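Local coordinates for protein RNA-directed RNA polymerase (PDB 3ZED) that probably copies the birnavirus genome as an RNA-dependent RNA polymerase, found both free and covalently attached to the genomic RNA, at residues Q46-F51 with G166-L171; V265-F270 with T328-S333; V529-T534 with E572-V577; Y608-Y613 with G651-W656. All coordinates share one frame; numbering follows the deposited sequence.

Contact 1. Residues Q46-F51 with G166-L171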
loop_
_atom_site.group_PDB
_atom_site.type_symbol
_atom_site.label_atom_id
_atom_site.label_comp_id
_atom_site.label_asym_id
_atom_site.label_seq_id
_atom_site.Cartn_x
_atom_site.Cartn_y
_atom_site.Cartn_z
ATOM N N GLN B 46 -9.313 30.430 -5.487
ATOM C CA GLN B 46 -8.878 31.679 -4.853
ATOM C C GLN B 46 -8.734 31.516 -3.336
ATOM O O GLN B 46 -7.676 31.831 -2.792
ATOM C CB GLN B 46 -9.845 32.845 -5.164
ATOM C CG GLN B 46 -10.397 32.910 -6.602
ATOM C CD GLN B 46 -11.638 32.058 -6.813
ATOM O OE1 GLN B 46 -11.653 31.131 -7.629
ATOM N NE2 GLN B 46 -12.716 32.360 -6.093
ATOM N N ALA B 47 -9.792 31.020 -2.662
ATOM C CA ALA B 47 -9.808 30.784 -1.211
ATOM C C ALA B 47 -8.802 29.702 -0.816
ATOM O O ALA B 47 -8.108 29.870 0.190
ATOM C CB ALA B 47 -11.199 30.396 -0.757
ATOM N N ALA B 48 -8.678 28.631 -1.635
ATOM C CA ALA B 48 -7.723 27.543 -1.394
ATOM C C ALA B 48 -6.280 28.041 -1.519
ATOM O O ALA B 48 -5.468 27.756 -0.638
ATOM C CB ALA B 48 -7.970 26.387 -2.356
ATOM N N ALA B 49 -5.970 28.811 -2.581
ATOM C CA ALA B 49 -4.622 29.341 -2.813
ATOM C C ALA B 49 -4.212 30.295 -1.685
ATOM O O ALA B 49 -3.113 30.158 -1.146
ATOM C CB ALA B 49 -4.546 30.037 -4.164
ATOM N N GLN B 50 -5.122 31.208 -1.286
ATOM C CA GLN B 50 -4.915 32.182 -0.209
ATOM C C GLN B 50 -4.580 31.481 1.117
ATOM O O GLN B 50 -3.619 31.888 1.782
ATOM C CB GLN B 50 -6.157 33.066 -0.058
ATOM C CG GLN B 50 -5.979 34.293 0.826
ATOM C CD GLN B 50 -7.322 34.925 1.107
ATOM O OE1 GLN B 50 -8.211 34.308 1.724
ATOM N NE2 GLN B 50 -7.521 36.153 0.613
ATOM N N PHE B 51 -5.365 30.439 1.494
ATOM C CA PHE B 51 -5.172 29.625 2.700
ATOM C C PHE B 51 -3.781 28.961 2.705
ATOM O O PHE B 51 -3.107 28.962 3.738
ATOM C CB PHE B 51 -6.285 28.553 2.797
ATOM C CG PHE B 51 -6.087 27.462 3.830
ATOM C CD1 PHE B 51 -6.540 27.628 5.139
ATOM C CD2 PHE B 51 -5.483 26.253 3.487
ATOM C CE1 PHE B 51 -6.391 26.602 6.086
ATOM C CE2 PHE B 51 -5.335 25.229 4.433
ATOM C CZ PHE B 51 -5.788 25.412 5.729
ATOM N N GLY B 166 -10.728 19.906 4.592
ATOM C CA GLY B 166 -10.158 18.687 5.158
ATOM C C GLY B 166 -8.891 18.279 4.421
ATOM O O GLY B 166 -7.845 18.104 5.062
ATOM N N GLN B 167 -8.954 18.231 3.044
ATOM C CA GLN B 167 -7.833 17.887 2.156
ATOM C C GLN B 167 -6.679 18.881 2.281
ATOM O O GLN B 167 -5.524 18.467 2.354
ATOM C CB GLN B 167 -8.289 17.825 0.677
ATOM C CG GLN B 167 -9.181 16.640 0.334
ATOM C CD GLN B 167 -9.304 16.487 -1.155
ATOM O OE1 GLN B 167 -10.162 17.093 -1.790
ATOM N NE2 GLN B 167 -8.422 15.705 -1.754
ATOM N N LEU B 168 -6.994 20.190 2.304
ATOM C CA LEU B 168 -6.007 21.273 2.387
ATOM C C LEU B 168 -5.287 21.273 3.749
ATOM O O LEU B 168 -4.060 21.397 3.780
ATOM C CB LEU B 168 -6.671 22.628 2.098
ATOM C CG LEU B 168 -7.148 22.822 0.641
ATOM C CD1 LEU B 168 -8.096 24.000 0.518
ATOM C CD2 LEU B 168 -5.983 22.982 -0.314
ATOM N N ASN B 169 -6.037 21.086 4.850
ATOM C CA ASN B 169 -5.481 20.995 6.200
ATOM C C ASN B 169 -4.603 19.750 6.343
ATOM O O ASN B 169 -3.584 19.798 7.032
ATOM C CB ASN B 169 -6.584 20.980 7.252
ATOM C CG ASN B 169 -7.083 22.356 7.561
ATOM O OD1 ASN B 169 -6.389 23.166 8.172
ATOM N ND2 ASN B 169 -8.289 22.655 7.120
ATOM N N ARG B 170 -4.985 18.648 5.664
ATOM C CA ARG B 170 -4.207 17.409 5.626
ATOM C C ARG B 170 -2.840 17.663 4.984
ATOM O O ARG B 170 -1.826 17.183 5.502
ATOM C CB ARG B 170 -4.963 16.308 4.869
ATOM C CG ARG B 170 -4.210 14.998 4.736
ATOM C CD ARG B 170 -4.030 14.297 6.064
ATOM N NE ARG B 170 -3.411 12.982 5.894
ATOM C CZ ARG B 170 -3.170 12.139 6.890
ATOM N NH1 ARG B 170 -3.480 12.468 8.137
ATOM N NH2 ARG B 170 -2.597 10.968 6.651
ATOM N N LEU B 171 -2.806 18.449 3.888
ATOM C CA LEU B 171 -1.555 18.801 3.210
ATOM C C LEU B 171 -0.595 19.533 4.168
ATOM O O LEU B 171 0.602 19.218 4.184
ATOM C CB LEU B 171 -1.818 19.646 1.953
ATOM C CG LEU B 171 -2.431 18.938 0.733
ATOM C CD1 LEU B 171 -2.631 19.939 -0.399
ATOM C CD2 LEU B 171 -1.552 17.777 0.239
#
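Ala48 begins the contact from helix 45-54: its CB meets CD1 of Leu168 at 3.7 Å, a methyl-to-methyl approach at the point where the two backbones come nearest, with 7.5 Å between the CA atoms of Ala48 and Leu168. The same leucine methyl also lies 4.0 Å from CA of Ala48, and because alanine is so short, Leu168 supplies most of the length that bridges the helices. One turn of helix 45-54 separates this point from the next, at Phe51. Here two helices from the N-terminal part of the palm region run nearly parallel, 20° apart, with axes 11.2 Å from each other. At that spacing the backbones stay apart, and side chains bridge the gap, in places reaching the opposite main chain; strands 456-459 and 462-465 add Leu459 against Leu168 and Leu462 against Ala48. Phe51 then reaches across, its CG anti to the backbone N (chi1 169°), and the outer end of the ring does the touching. CE2 packs obliquely on CB of Leu168 at 3.7 Å, the two side chains running alongside one another but pointing opposite ways. At the ring's edge, CZ lies 3.4 Å from OD1 of Asn169, whose amide plane is turned 76° from the ring. The other end of that amide, ND2, is hydrogen-bonded to the backbone O of Ser165 in the preceding helical turn, which helps fix the rotation of the group.

Contact 2. Residues V265-F270 with T328-S333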
loop_
_atom_site.group_PDB
_atom_site.type_symbol
_atom_site.label_atom_id
_atom_site.label_comp_id
_atom_site.label_asym_id
_atom_site.label_seq_id
_atom_site.Cartn_x
_atom_site.Cartn_y
_atom_site.Cartn_z
ATOM N N VAL B 265 1.137 3.810 -25.012
ATOM C CA VAL B 265 1.783 4.785 -25.887
ATOM C C VAL B 265 2.662 5.727 -25.038
ATOM O O VAL B 265 3.842 5.893 -25.355
ATOM C CB VAL B 265 0.756 5.564 -26.779
ATOM C CG1 VAL B 265 1.405 6.756 -27.485
ATOM C CG2 VAL B 265 0.095 4.647 -27.801
ATOM N N LEU B 266 2.106 6.303 -23.957
ATOM C CA LEU B 266 2.825 7.249 -23.101
ATOM C C LEU B 266 3.969 6.590 -22.325
ATOM O O LEU B 266 5.065 7.161 -22.301
ATOM C CB LEU B 266 1.862 7.958 -22.134
ATOM C CG LEU B 266 0.881 8.970 -22.748
ATOM C CD1 LEU B 266 0.048 9.616 -21.672
ATOM C CD2 LEU B 266 1.615 10.063 -23.595
ATOM N N ALA B 267 3.727 5.401 -21.705
ATOM C CA ALA B 267 4.755 4.662 -20.955
ATOM C C ALA B 267 5.878 4.216 -21.892
ATOM O O ALA B 267 7.040 4.393 -21.535
ATOM C CB ALA B 267 4.158 3.471 -20.225
ATOM N N ASP B 268 5.542 3.730 -23.117
ATOM C CA ASP B 268 6.519 3.344 -24.139
ATOM C C ASP B 268 7.422 4.509 -24.517
ATOM O O ASP B 268 8.645 4.374 -24.513
ATOM C CB ASP B 268 5.817 2.864 -25.428
ATOM C CG ASP B 268 5.331 1.432 -25.481
ATOM O OD1 ASP B 268 5.104 0.833 -24.400
ATOM O OD2 ASP B 268 5.108 0.929 -26.602
ATOM N N SER B 269 6.803 5.650 -24.868
ATOM C CA SER B 269 7.504 6.850 -25.322
ATOM C C SER B 269 8.398 7.421 -24.232
ATOM O O SER B 269 9.507 7.835 -24.541
ATOM C CB SER B 269 6.513 7.909 -25.799
ATOM O OG SER B 269 5.693 7.424 -26.849
ATOM N N PHE B 270 7.939 7.409 -22.965
ATOM C CA PHE B 270 8.730 7.946 -21.867
ATOM C C PHE B 270 10.007 7.131 -21.630
ATOM O O PHE B 270 11.075 7.728 -21.567
ATOM C CB PHE B 270 7.908 8.045 -20.561
ATOM C CG PHE B 270 8.682 8.653 -19.415
ATOM C CD1 PHE B 270 9.085 9.988 -19.454
ATOM C CD2 PHE B 270 9.033 7.885 -18.307
ATOM C CE1 PHE B 270 9.806 10.551 -18.392
ATOM C CE2 PHE B 270 9.756 8.447 -17.240
ATOM C CZ PHE B 270 10.136 9.775 -17.291
ATOM N N THR B 328 3.042 6.099 -15.306
ATOM C CA THR B 328 4.009 6.079 -14.188
ATOM C C THR B 328 3.786 4.826 -13.324
ATOM O O THR B 328 4.759 4.129 -13.024
ATOM C CB THR B 328 3.916 7.374 -13.373
ATOM O OG1 THR B 328 4.212 8.444 -14.253
ATOM C CG2 THR B 328 4.890 7.417 -12.207
ATOM N N HIS B 329 2.512 4.538 -12.962
ATOM C CA HIS B 329 2.117 3.369 -12.166
ATOM C C HIS B 329 2.552 2.063 -12.862
ATOM O O HIS B 329 3.075 1.172 -12.199
ATOM C CB HIS B 329 0.598 3.365 -11.914
ATOM C CG HIS B 329 0.152 2.164 -11.148
ATOM N ND1 HIS B 329 0.439 2.029 -9.796
ATOM C CD2 HIS B 329 -0.490 1.050 -11.572
ATOM C CE1 HIS B 329 -0.047 0.853 -9.441
ATOM N NE2 HIS B 329 -0.627 0.234 -10.468
ATOM N N LEU B 330 2.365 1.978 -14.191
ATOM C CA LEU B 330 2.700 0.816 -15.011
ATOM C C LEU B 330 4.223 0.548 -14.999
ATOM O O LEU B 330 4.641 -0.581 -14.754
ATOM C CB LEU B 330 2.182 1.067 -16.446
ATOM C CG LEU B 330 2.109 -0.105 -17.445
ATOM C CD1 LEU B 330 1.260 -1.289 -16.897
ATOM C CD2 LEU B 330 1.562 0.379 -18.780
ATOM N N LEU B 331 5.042 1.596 -15.206
ATOM C CA LEU B 331 6.515 1.501 -15.217
ATOM C C LEU B 331 7.080 1.110 -13.834
ATOM O O LEU B 331 7.963 0.259 -13.763
ATOM C CB LEU B 331 7.144 2.818 -15.698
ATOM C CG LEU B 331 6.891 3.220 -17.157
ATOM C CD1 LEU B 331 7.282 4.687 -17.391
ATOM C CD2 LEU B 331 7.627 2.305 -18.136
ATOM N N LEU B 332 6.543 1.691 -12.751
ATOM C CA LEU B 332 6.956 1.373 -11.384
ATOM C C LEU B 332 6.603 -0.079 -11.019
ATOM O O LEU B 332 7.430 -0.790 -10.443
ATOM C CB LEU B 332 6.285 2.330 -10.352
ATOM C CG LEU B 332 6.740 3.785 -10.300
ATOM C CD1 LEU B 332 5.954 4.546 -9.284
ATOM C CD2 LEU B 332 8.217 3.903 -9.978
ATOM N N SER B 333 5.367 -0.502 -11.361
ATOM C CA SER B 333 4.818 -1.829 -11.061
ATOM C C SER B 333 5.569 -2.916 -11.789
ATOM O O SER B 333 5.641 -4.023 -11.263
ATOM C CB SER B 333 3.328 -1.895 -11.384
ATOM O OG SER B 333 2.643 -0.976 -10.554
#
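Leu331 of helix 326-340 packs against Ala267 and Phe270 of helix 260-278. Its CB points toward the other helix, and with chi1 at -66° the next atom, CG, stands anti to the carbonyl carbon and comes to 4.1 Å from CB of Ala267. Beyond CG the branches part. CD2 approaches the backbone of helix 260-278, 4.0 Å from O of Ala267, a carbonyl it meets only by van der Waals contact. CD1 goes to the aromatic neighbour and touches CD2 of Phe270 at 3.8 Å, arriving at the edge of the ring and near its plane. The two side chains meet at a slant, one leucine methyl against one ring carbon. Leu330 adds a looser touch, its CD2 being 4.3 Å from CB of Ala267.

The small alanine lets the helices approach to an axis separation of 9.5 Å, and they cross at -60°; the CA atoms of Ala267 and Leu331 are 6.8 Å apart, the shortest such distance between the segments. All four touching residues are buried, and no hydrogen bond spans the interface.

Several elements enclose this crossing within the palm region. Helix 438-452 covers it with Trp440 and Phe443 against Leu331 and Met451 against Phe270, whose ring also makes an edge-to-face pair with Phe294. On the flank of helix 260-278, Leu266 touches Pro96 of strand 92-98 and Tyr251, a residue of the predicted GTP-binding loop.

Contact 3. Residues V529-T534 with E572-V577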
loop_
_atom_site.group_PDB
_atom_site.type_symbol
_atom_site.label_atom_id
_atom_site.label_comp_id
_atom_site.label_asym_id
_atom_site.label_seq_id
_atom_site.Cartn_x
_atom_site.Cartn_y
_atom_site.Cartn_z
ATOM N N VAL B 529 -2.922 -15.856 29.464
ATOM C CA VAL B 529 -3.427 -16.867 30.412
ATOM C C VAL B 529 -4.931 -16.591 30.690
ATOM O O VAL B 529 -5.741 -17.520 30.663
ATOM C CB VAL B 529 -2.573 -16.910 31.720
ATOM C CG1 VAL B 529 -3.243 -17.743 32.816
ATOM C CG2 VAL B 529 -1.166 -17.423 31.445
ATOM N N GLU B 530 -5.288 -15.315 30.899
ATOM C CA GLU B 530 -6.659 -14.859 31.136
ATOM C C GLU B 530 -7.545 -15.167 29.917
ATOM O O GLU B 530 -8.651 -15.665 30.097
ATOM C CB GLU B 530 -6.680 -13.345 31.452
ATOM C CG GLU B 530 -8.014 -12.864 31.998
ATOM C CD GLU B 530 -8.218 -11.366 32.125
ATOM O OE1 GLU B 530 -7.229 -10.606 32.015
ATOM O OE2 GLU B 530 -9.378 -10.954 32.362
ATOM N N ALA B 531 -7.048 -14.896 28.690
ATOM C CA ALA B 531 -7.747 -15.156 27.428
ATOM C C ALA B 531 -8.107 -16.633 27.291
ATOM O O ALA B 531 -9.221 -16.963 26.898
ATOM C CB ALA B 531 -6.890 -14.709 26.251
ATOM N N VAL B 532 -7.187 -17.521 27.661
ATOM C CA VAL B 532 -7.401 -18.962 27.593
ATOM C C VAL B 532 -8.385 -19.396 28.690
ATOM O O VAL B 532 -9.300 -20.171 28.409
ATOM C CB VAL B 532 -6.064 -19.759 27.661
ATOM C CG1 VAL B 532 -6.314 -21.271 27.788
ATOM C CG2 VAL B 532 -5.172 -19.467 26.456
ATOM N N GLU B 533 -8.209 -18.896 29.926
ATOM C CA GLU B 533 -9.031 -19.294 31.081
ATOM C C GLU B 533 -10.463 -18.757 31.032
ATOM O O GLU B 533 -11.359 -19.451 31.485
ATOM C CB GLU B 533 -8.358 -18.892 32.399
ATOM C CG GLU B 533 -7.230 -19.855 32.753
ATOM C CD GLU B 533 -6.291 -19.507 33.892
ATOM O OE1 GLU B 533 -6.453 -18.425 34.502
ATOM O OE2 GLU B 533 -5.387 -20.328 34.176
ATOM N N THR B 534 -10.683 -17.562 30.456
ATOM C CA THR B 534 -12.025 -16.956 30.349
ATOM C C THR B 534 -12.769 -17.371 29.073
ATOM O O THR B 534 -13.918 -16.940 28.908
ATOM C CB THR B 534 -11.963 -15.430 30.416
ATOM O OG1 THR B 534 -11.144 -14.944 29.343
ATOM C CG2 THR B 534 -11.488 -14.920 31.784
ATOM N N GLU B 572 -9.066 -25.311 19.930
ATOM C CA GLU B 572 -7.894 -25.319 20.822
ATOM C C GLU B 572 -6.788 -24.441 20.243
ATOM O O GLU B 572 -5.618 -24.826 20.163
ATOM C CB GLU B 572 -7.391 -26.733 21.113
ATOM C CG GLU B 572 -8.253 -27.494 22.105
ATOM C CD GLU B 572 -7.615 -28.805 22.486
ATOM O OE1 GLU B 572 -6.778 -28.793 23.415
ATOM O OE2 GLU B 572 -7.870 -29.819 21.793
ATOM N N MET B 573 -7.189 -23.242 19.842
ATOM C CA MET B 573 -6.295 -22.271 19.259
ATOM C C MET B 573 -6.879 -20.895 19.351
ATOM O O MET B 573 -8.074 -20.720 19.630
ATOM C CB MET B 573 -5.969 -22.622 17.785
ATOM C CG MET B 573 -7.175 -22.669 16.862
ATOM S SD MET B 573 -6.778 -23.555 15.319
ATOM C CE MET B 573 -6.399 -22.181 14.309
ATOM N N PHE B 574 -6.008 -19.907 19.124
ATOM C CA PHE B 574 -6.413 -18.518 19.022
ATOM C C PHE B 574 -6.913 -18.271 17.610
ATOM O O PHE B 574 -6.354 -18.808 16.635
ATOM C CB PHE B 574 -5.262 -17.564 19.364
ATOM C CG PHE B 574 -4.969 -17.529 20.836
ATOM C CD1 PHE B 574 -5.622 -16.628 21.668
ATOM C CD2 PHE B 574 -4.021 -18.376 21.391
ATOM C CE1 PHE B 574 -5.333 -16.582 23.036
ATOM C CE2 PHE B 574 -3.757 -18.347 22.764
ATOM C CZ PHE B 574 -4.414 -17.454 23.576
ATOM N N VAL B 575 -7.989 -17.499 17.511
ATOM C CA VAL B 575 -8.615 -17.141 16.235
ATOM C C VAL B 575 -8.712 -15.602 16.162
ATOM O O VAL B 575 -8.782 -14.963 17.215
ATOM C CB VAL B 575 -9.989 -17.834 16.038
ATOM C CG1 VAL B 575 -9.833 -19.350 15.989
ATOM C CG2 VAL B 575 -10.993 -17.424 17.125
ATOM N N PRO B 576 -8.719 -14.976 14.966
ATOM C CA PRO B 576 -8.828 -13.519 14.943
ATOM C C PRO B 576 -10.263 -13.014 15.064
ATOM O O PRO B 576 -11.215 -13.636 14.586
ATOM C CB PRO B 576 -8.263 -13.153 13.575
ATOM C CG PRO B 576 -8.614 -14.323 12.702
ATOM C CD PRO B 576 -8.604 -15.533 13.598
ATOM N N VAL B 577 -10.389 -11.842 15.666
ATOM C CA VAL B 577 -11.607 -11.055 15.712
ATOM C C VAL B 577 -11.180 -9.621 15.386
ATOM O O VAL B 577 -10.137 -9.124 15.892
ATOM C CB VAL B 577 -12.480 -11.149 17.003
ATOM C CG1 VAL B 577 -13.022 -12.553 17.209
ATOM C CG2 VAL B 577 -11.762 -10.622 18.253
#
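Ala531 and Val532 rest against the outer end of the Phe574 ring; between residues 529-534 and 572-577 the contact is apolar packing, with no hydrogen bond across it. CB of Ala531 sits at the ring's edge, near its plane, 4.0 Å from CE1 of Phe574. Val532 uses one branch: its CG2 lies 3.6 Å from CZ of Phe574 and 4.1 Å from CE2, in an oblique approach, and the valine lies roughly perpendicular to the phenylalanine. With chi1 of -74°, Phe574 places CG anti to its carbonyl carbon, and the ring extends from the strand to the helix although its CB bond does not aim there. The aromatic ring thus spans a gap of 8.6 Å between the CA atoms of Phe574 and Val532, and only 98 Å² of surface is buried.

The hydrogen bonds serve the helix and the strand separately. Near the last turn of the helix, O of Glu530 accepts both N and OG1 of Thr534; the hydroxyl, 2.7 Å from that oxygen, stands above the carbonyl plane, and the same OG1 is also bonded to N of Lys554. On the strand, N of Phe574 is bonded to OD1 of Asp366, and Val575 pairs through its backbone with Ile566.

Strand 573-578 is an outer strand of a three-stranded antiparallel sheet in the thumb region, entered through a G1 beta bulge in which Glu572 and Met573 face Ser568. Tyr567 of strand 563-568 meets the Phe574 ring edge-to-face, Val556 of strand 556-560 touches both Ala531 and Phe574, and Met369 and Arg373 of helix 364-377 add to the surroundings of the ring.

Contact 4. Residues Y608-Y613 with G651-W656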
loop_
_atom_site.group_PDB
_atom_site.type_symbol
_atom_site.label_atom_id
_atom_site.label_comp_id
_atom_site.label_asym_id
_atom_site.label_seq_id
_atom_site.Cartn_x
_atom_site.Cartn_y
_atom_site.Cartn_z
ATOM N N TYR B 608 -26.068 -7.360 -1.625
ATOM C CA TYR B 608 -25.116 -6.561 -0.845
ATOM C C TYR B 608 -25.617 -6.426 0.602
ATOM O O TYR B 608 -24.811 -6.491 1.523
ATOM C CB TYR B 608 -24.873 -5.161 -1.485
ATOM C CG TYR B 608 -24.375 -4.139 -0.482
ATOM C CD1 TYR B 608 -23.026 -4.068 -0.143
ATOM C CD2 TYR B 608 -25.268 -3.333 0.222
ATOM C CE1 TYR B 608 -22.577 -3.206 0.853
ATOM C CE2 TYR B 608 -24.835 -2.487 1.237
ATOM C CZ TYR B 608 -23.488 -2.419 1.544
ATOM O OH TYR B 608 -23.067 -1.571 2.539
ATOM N N GLN B 609 -26.935 -6.230 0.786
ATOM C CA GLN B 609 -27.598 -6.095 2.086
ATOM C C GLN B 609 -27.350 -7.319 2.958
ATOM O O GLN B 609 -27.026 -7.169 4.139
ATOM C CB GLN B 609 -29.114 -5.882 1.900
ATOM C CG GLN B 609 -29.481 -4.510 1.323
ATOM C CD GLN B 609 -29.140 -3.360 2.253
ATOM O OE1 GLN B 609 -29.513 -3.338 3.439
ATOM N NE2 GLN B 609 -28.420 -2.379 1.725
ATOM N N ILE B 610 -27.466 -8.523 2.373
ATOM C CA ILE B 610 -27.199 -9.783 3.073
ATOM C C ILE B 610 -25.687 -9.873 3.386
ATOM O O ILE B 610 -25.326 -10.228 4.512
ATOM C CB ILE B 610 -27.694 -10.997 2.245
ATOM C CG1 ILE B 610 -29.241 -10.953 2.077
ATOM C CG2 ILE B 610 -27.203 -12.332 2.852
ATOM C CD1 ILE B 610 -29.784 -11.691 0.886
ATOM N N VAL B 611 -24.827 -9.570 2.383
ATOM C CA VAL B 611 -23.365 -9.604 2.494
ATOM C C VAL B 611 -22.894 -8.720 3.690
ATOM O O VAL B 611 -22.112 -9.184 4.509
ATOM C CB VAL B 611 -22.678 -9.212 1.152
ATOM C CG1 VAL B 611 -21.171 -8.989 1.322
ATOM C CG2 VAL B 611 -22.930 -10.275 0.077
ATOM N N ARG B 612 -23.391 -7.485 3.788
ATOM C CA ARG B 612 -23.055 -6.517 4.840
ATOM C C ARG B 612 -23.225 -7.117 6.252
ATOM O O ARG B 612 -22.305 -7.030 7.053
ATOM C CB ARG B 612 -23.922 -5.257 4.681
ATOM C CG ARG B 612 -23.865 -4.292 5.863
ATOM C CD ARG B 612 -25.144 -3.485 5.959
ATOM N NE ARG B 612 -25.168 -2.418 4.963
ATOM C CZ ARG B 612 -26.109 -1.491 4.888
ATOM N NH1 ARG B 612 -27.120 -1.492 5.750
ATOM N NH2 ARG B 612 -26.040 -0.545 3.966
ATOM N N TYR B 613 -24.388 -7.730 6.538
ATOM C CA TYR B 613 -24.674 -8.330 7.839
ATOM C C TYR B 613 -23.925 -9.651 8.053
ATOM O O TYR B 613 -23.525 -9.909 9.173
ATOM C CB TYR B 613 -26.182 -8.500 8.037
ATOM C CG TYR B 613 -26.870 -7.157 8.118
ATOM C CD1 TYR B 613 -26.560 -6.252 9.135
ATOM C CD2 TYR B 613 -27.751 -6.742 7.122
ATOM C CE1 TYR B 613 -27.130 -4.983 9.176
ATOM C CE2 TYR B 613 -28.320 -5.467 7.146
ATOM C CZ TYR B 613 -28.005 -4.591 8.176
ATOM O OH TYR B 613 -28.608 -3.363 8.260
ATOM N N GLY B 651 -25.169 -16.309 -7.263
ATOM C CA GLY B 651 -23.912 -15.907 -7.895
ATOM C C GLY B 651 -23.203 -14.782 -7.159
ATOM O O GLY B 651 -21.984 -14.835 -6.966
ATOM N N PHE B 652 -23.980 -13.760 -6.729
ATOM C CA PHE B 652 -23.491 -12.618 -5.966
ATOM C C PHE B 652 -23.050 -13.042 -4.573
ATOM O O PHE B 652 -22.005 -12.584 -4.127
ATOM C CB PHE B 652 -24.559 -11.519 -5.855
ATOM C CG PHE B 652 -24.958 -10.869 -7.154
ATOM C CD1 PHE B 652 -24.004 -10.253 -7.965
ATOM C CD2 PHE B 652 -26.294 -10.814 -7.540
ATOM C CE1 PHE B 652 -24.374 -9.632 -9.157
ATOM C CE2 PHE B 652 -26.664 -10.190 -8.732
ATOM C CZ PHE B 652 -25.701 -9.602 -9.531
ATOM N N LEU B 653 -23.828 -13.924 -3.894
ATOM C CA LEU B 653 -23.505 -14.413 -2.556
ATOM C C LEU B 653 -22.277 -15.349 -2.583
ATOM O O LEU B 653 -21.542 -15.391 -1.591
ATOM C CB LEU B 653 -24.699 -15.081 -1.879
ATOM C CG LEU B 653 -25.889 -14.179 -1.486
ATOM C CD1 LEU B 653 -26.989 -14.994 -0.830
ATOM C CD2 LEU B 653 -25.474 -13.045 -0.553
ATOM N N ASP B 654 -22.025 -16.054 -3.706
ATOM C CA ASP B 654 -20.839 -16.903 -3.863
ATOM C C ASP B 654 -19.627 -16.008 -4.097
ATOM O O ASP B 654 -18.571 -16.213 -3.484
ATOM C CB ASP B 654 -20.989 -17.924 -5.023
ATOM C CG ASP B 654 -22.013 -19.042 -4.853
ATOM O OD1 ASP B 654 -22.122 -19.589 -3.737
ATOM O OD2 ASP B 654 -22.638 -19.433 -5.869
ATOM N N ASP B 655 -19.784 -14.988 -4.960
ATOM C CA ASP B 655 -18.698 -14.036 -5.241
ATOM C C ASP B 655 -18.914 -12.727 -4.440
ATOM O O ASP B 655 -18.850 -11.641 -5.006
ATOM C CB ASP B 655 -18.585 -13.774 -6.756
ATOM C CG ASP B 655 -18.512 -15.032 -7.610
ATOM O OD1 ASP B 655 -17.740 -15.954 -7.251
ATOM O OD2 ASP B 655 -19.229 -15.097 -8.632
ATOM N N TRP B 656 -19.170 -12.854 -3.118
ATOM C CA TRP B 656 -19.456 -11.749 -2.181
ATOM C C TRP B 656 -18.268 -10.814 -1.902
ATOM O O TRP B 656 -18.474 -9.688 -1.455
ATOM C CB TRP B 656 -19.949 -12.312 -0.837
ATOM C CG TRP B 656 -18.891 -13.033 -0.047
ATOM C CD1 TRP B 656 -18.563 -14.354 -0.130
ATOM C CD2 TRP B 656 -18.043 -12.470 0.967
ATOM N NE1 TRP B 656 -17.578 -14.656 0.777
ATOM C CE2 TRP B 656 -17.214 -13.512 1.442
ATOM C CE3 TRP B 656 -17.886 -11.176 1.508
ATOM C CZ2 TRP B 656 -16.228 -13.298 2.408
ATOM C CZ3 TRP B 656 -16.921 -10.971 2.484
ATOM C CH2 TRP B 656 -16.102 -12.016 2.918
#
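Val611 meets two partners with a single methyl: CG2 lies 3.7 Å from CB of Trp656 and 3.8 Å from CD2 of Leu653. Its other branch, CG1, held anti to the backbone N by chi1 of 169°, approaches the indole obliquely, 4.0 Å from CE3 of Trp656. CD2 of Leu653 also touches CG2 of Ile610, at 3.9 Å, and thereby sits against both Ile610 and Val611. The leucine lies crosswise to Ile610, whereas it and Val611 pass side by side, heading opposite ways.

Here the short helix 650-654 and the residues just after it pack on the longer helix 604-621, within a largely helical part of the thumb region. The chain leaves helical geometry at Asp655, and the turn brings Trp656 back toward the longer helix, where the CA atoms of Val611 and Trp656 are 6.5 Å apart. The touching residues are all buried, and the join has no hydrogen bond of its own.

A second shell sets these groups in place. The indole takes the crowded position between backbone N and carbonyl carbon (chi1 69°), and its NE1 is hydrogen-bonded to O of Ile669, with Leu666 and Leu671 packed alongside. Leu653 is hydrogen-bonded through its backbone to Leu671, and Asp654 OD1 to OG1 of Thr670; these bonds tie the short helix to the chain at residues 669-671. From helix 625-645, Arg639 touches both Ile610 and Leu653. On another side of helix 604-621, NE and NH2 of Arg612 make weak hydrogen bonds to OH of Tyr608, which is also bonded to O of Lys591.

In the fold
The four contacts follow one another along the chain, each closing before the next opens. Contacts 1 and 2 belong to the palm region, their centres about 31 Å apart, and are linked indirectly through a mixed sheet and the chain around it: strands 299-310 and 456-459 border contact 1, while helix 438-452, which leads into strand 456-459, covers contact 2. Contacts 3 and 4 lie in the thumb region, about 30 Å between centres, one at a small antiparallel sheet and the other among helices. Contacts 2 and 3 fall on opposite sides of the chain's centre, their own centres about 49 Å apart. None touches another, so each joins neighbouring elements locally within this large polymerase.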